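PDB 5XH8: extracellular invertase from Aspergillus kawachii, which probably hydrolyses sucrose at its beta-fructofuranosyl end and, as a GH32 enzyme with high transfructosylation activity, transfers fructosyl units to build fructooligosaccharides such as 1-kestose. Local coordinates for residues A[224-229]-A[266-271]. Numbering follows the deposited sequence.
Sequences QWWHEP and IFTTIG
The nearest CA atoms across the contact, those of Trp-226 and Thr-268, are 10.2 Å apart, so the corner at 225-226 and the strand 266-271 meet through side chains alone. Strands 219-227 and 265-274 belong to neighbouring antiparallel sheets, blades of the GH32 beta-propeller, and the contact fills the buried seam between these blades. On the strand, alternate residues Ile-266, Thr-268 and Ile-270 turn their side chains toward the corner, while Phe-267 and Thr-269 point away from it, on the other face of the strand.

The indole of Trp-226 reaches across because its CG lies anti to the backbone N (chi1 180°). Its six-membered ring lands between two methyls, both approaching obliquely: CZ3 is 3.7 Å from CG2 of Thr-268, and CH2 is 3.5 Å from CD1 of Ile-270. Phe-247 also meets the Trp-226 ring, with planes at about 35°, and Trp-243 and Phe-304 meet it edge-to-face. Trp-225 meets the strand nearer its start, bringing CH2 at its ring edge to 4.2 Å from Ile-266 CG2.

Polar atoms in the seam are satisfied by neighbours: Gln-206 takes the NE1 hydrogen of Trp-225 through OE1 and reaches Thr-268 OG1 with NE2, while that hydroxyl also bonds to Asn-251 O. The indole of Trp-226 is held locally, its NE1 donating to Glu-228 OE2 at 2.8 Å on the anti side of the carboxylate.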
loop_
_atom_site.group_PDB
_atom_site.type_symbol
_atom_site.label_atom_id
_atom_site.label_comp_id
_atom_site.label_asym_id
_atom_site.label_seq_id
_atom_site.Cartn_x
_atom_site.Cartn_y
_atom_site.Cartn_z
ATOM N N GLN A 224 -11.599 9.487 -14.714
ATOM C CA GLN A 224 -11.346 10.907 -14.558
ATOM C C GLN A 224 -12.572 11.711 -14.963
ATOM O O GLN A 224 -12.637 12.217 -16.084
ATOM C CB GLN A 224 -10.170 11.336 -15.416
ATOM C CG GLN A 224 -8.875 10.699 -14.967
ATOM C CD GLN A 224 -7.800 10.871 -15.979
ATOM O OE1 GLN A 224 -7.433 9.911 -16.670
ATOM N NE2 GLN A 224 -7.270 12.080 -16.080
ATOM N N TRP A 225 -13.530 11.844 -14.053
ATOM C CA TRP A 225 -14.804 12.459 -14.405
ATOM C C TRP A 225 -14.630 13.921 -14.861
ATOM O O TRP A 225 -15.465 14.426 -15.582
ATOM C CB TRP A 225 -15.842 12.284 -13.278
ATOM C CG TRP A 225 -15.878 13.363 -12.265
ATOM C CD1 TRP A 225 -14.811 13.917 -11.602
ATOM C CD2 TRP A 225 -17.032 14.038 -11.792
ATOM N NE1 TRP A 225 -15.233 14.913 -10.756
ATOM C CE2 TRP A 225 -16.596 15.007 -10.843
ATOM C CE3 TRP A 225 -18.399 13.944 -12.083
ATOM C CZ2 TRP A 225 -17.487 15.866 -10.183
ATOM C CZ3 TRP A 225 -19.285 14.786 -11.407
ATOM C CH2 TRP A 225 -18.824 15.738 -10.472
ATOM N N TRP A 226 -13.557 14.588 -14.424
ATOM C CA TRP A 226 -13.190 15.901 -14.926
ATOM C C TRP A 226 -11.679 15.951 -15.063
ATOM O O TRP A 226 -10.943 15.622 -14.110
ATOM C CB TRP A 226 -13.686 17.021 -13.984
ATOM C CG TRP A 226 -13.333 18.415 -14.450
ATOM C CD1 TRP A 226 -13.295 18.868 -15.753
ATOM C CD2 TRP A 226 -13.013 19.546 -13.631
ATOM N NE1 TRP A 226 -12.927 20.187 -15.787
ATOM C CE2 TRP A 226 -12.755 20.638 -14.507
ATOM C CE3 TRP A 226 -12.911 19.746 -12.247
ATOM C CZ2 TRP A 226 -12.394 21.907 -14.042
ATOM C CZ3 TRP A 226 -12.533 21.009 -11.778
ATOM C CH2 TRP A 226 -12.290 22.079 -12.684
ATOM N N HIS A 227 -11.210 16.323 -16.250
ATOM C CA HIS A 227 -9.801 16.514 -16.490
ATOM C C HIS A 227 -9.621 17.584 -17.558
ATOM O O HIS A 227 -10.507 17.808 -18.355
ATOM C CB HIS A 227 -9.145 15.181 -16.901
ATOM C CG HIS A 227 -9.674 14.627 -18.187
ATOM N ND1 HIS A 227 -9.096 14.903 -19.409
ATOM C CD2 HIS A 227 -10.760 13.859 -18.449
ATOM C CE1 HIS A 227 -9.787 14.309 -20.363
ATOM N NE2 HIS A 227 -10.808 13.678 -19.809
ATOM N N GLU A 228 -8.484 18.266 -17.542
ATOM C CA GLU A 228 -8.195 19.337 -18.485
ATOM C C GLU A 228 -6.754 19.200 -18.918
ATOM O O GLU A 228 -5.933 18.661 -18.163
ATOM C CB GLU A 228 -8.385 20.705 -17.832
ATOM C CG GLU A 228 -9.785 20.996 -17.338
ATOM C CD GLU A 228 -10.791 21.240 -18.451
ATOM O OE1 GLU A 228 -10.391 21.360 -19.623
ATOM O OE2 GLU A 228 -11.992 21.294 -18.128
ATOM N N PRO A 229 -6.424 19.681 -20.135
ATOM C CA PRO A 229 -5.036 19.663 -20.591
ATOM C C PRO A 229 -4.129 20.523 -19.721
ATOM O O PRO A 229 -4.567 21.563 -19.209
ATOM C CB PRO A 229 -5.105 20.284 -22.009
ATOM C CG PRO A 229 -6.509 20.102 -22.434
ATOM C CD PRO A 229 -7.336 20.195 -21.177
ATOM N N ILE A 266 -24.703 21.144 -10.057
ATOM C CA ILE A 266 -23.472 20.582 -9.495
ATOM C C ILE A 266 -22.292 21.553 -9.680
ATOM O O ILE A 266 -22.035 22.074 -10.776
ATOM C CB ILE A 266 -23.178 19.194 -10.099
ATOM C CG1 ILE A 266 -24.213 18.188 -9.590
ATOM C CG2 ILE A 266 -21.773 18.702 -9.735
ATOM C CD1 ILE A 266 -24.257 16.883 -10.375
ATOM N N PHE A 267 -21.588 21.784 -8.584
ATOM C CA PHE A 267 -20.419 22.669 -8.548
ATOM C C PHE A 267 -19.243 21.924 -7.915
ATOM O O PHE A 267 -19.447 20.987 -7.132
ATOM C CB PHE A 267 -20.712 23.880 -7.669
ATOM C CG PHE A 267 -21.673 24.880 -8.265
ATOM C CD1 PHE A 267 -23.053 24.685 -8.180
ATOM C CD2 PHE A 267 -21.200 26.057 -8.839
ATOM C CE1 PHE A 267 -23.943 25.636 -8.691
ATOM C CE2 PHE A 267 -22.083 27.008 -9.356
ATOM C CZ PHE A 267 -23.453 26.792 -9.285
ATOM N N THR A 268 -18.030 22.362 -8.234
ATOM C CA THR A 268 -16.833 21.918 -7.518
ATOM C C THR A 268 -16.003 23.146 -7.146
ATOM O O THR A 268 -16.028 24.150 -7.880
ATOM C CB THR A 268 -15.998 20.914 -8.352
ATOM O OG1 THR A 268 -14.830 20.491 -7.619
ATOM C CG2 THR A 268 -15.579 21.513 -9.703
ATOM N N THR A 269 -15.320 23.092 -6.003
ATOM C CA THR A 269 -14.219 24.037 -5.717
ATOM C C THR A 269 -12.884 23.287 -5.758
ATOM O O THR A 269 -12.807 22.122 -5.346
ATOM C CB THR A 269 -14.400 24.832 -4.411
ATOM O OG1 THR A 269 -14.419 23.961 -3.272
ATOM C CG2 THR A 269 -15.712 25.629 -4.443
ATOM N N ILE A 270 -11.856 23.948 -6.296
ATOM C CA ILE A 270 -10.526 23.350 -6.426
ATOM C C ILE A 270 -9.476 24.394 -6.242
ATOM O O ILE A 270 -9.700 25.549 -6.571
ATOM C CB ILE A 270 -10.255 22.746 -7.820
ATOM C CG1 ILE A 270 -10.763 23.675 -8.935
ATOM C CG2 ILE A 270 -10.920 21.398 -7.933
ATOM C CD1 ILE A 270 -10.106 23.390 -10.254
ATOM N N GLY A 271 -8.329 23.968 -5.726
ATOM C CA GLY A 271 -7.098 24.723 -5.833
ATOM C C GLY A 271 -6.406 24.281 -7.113
ATOM O O GLY A 271 -6.408 23.097 -7.446
#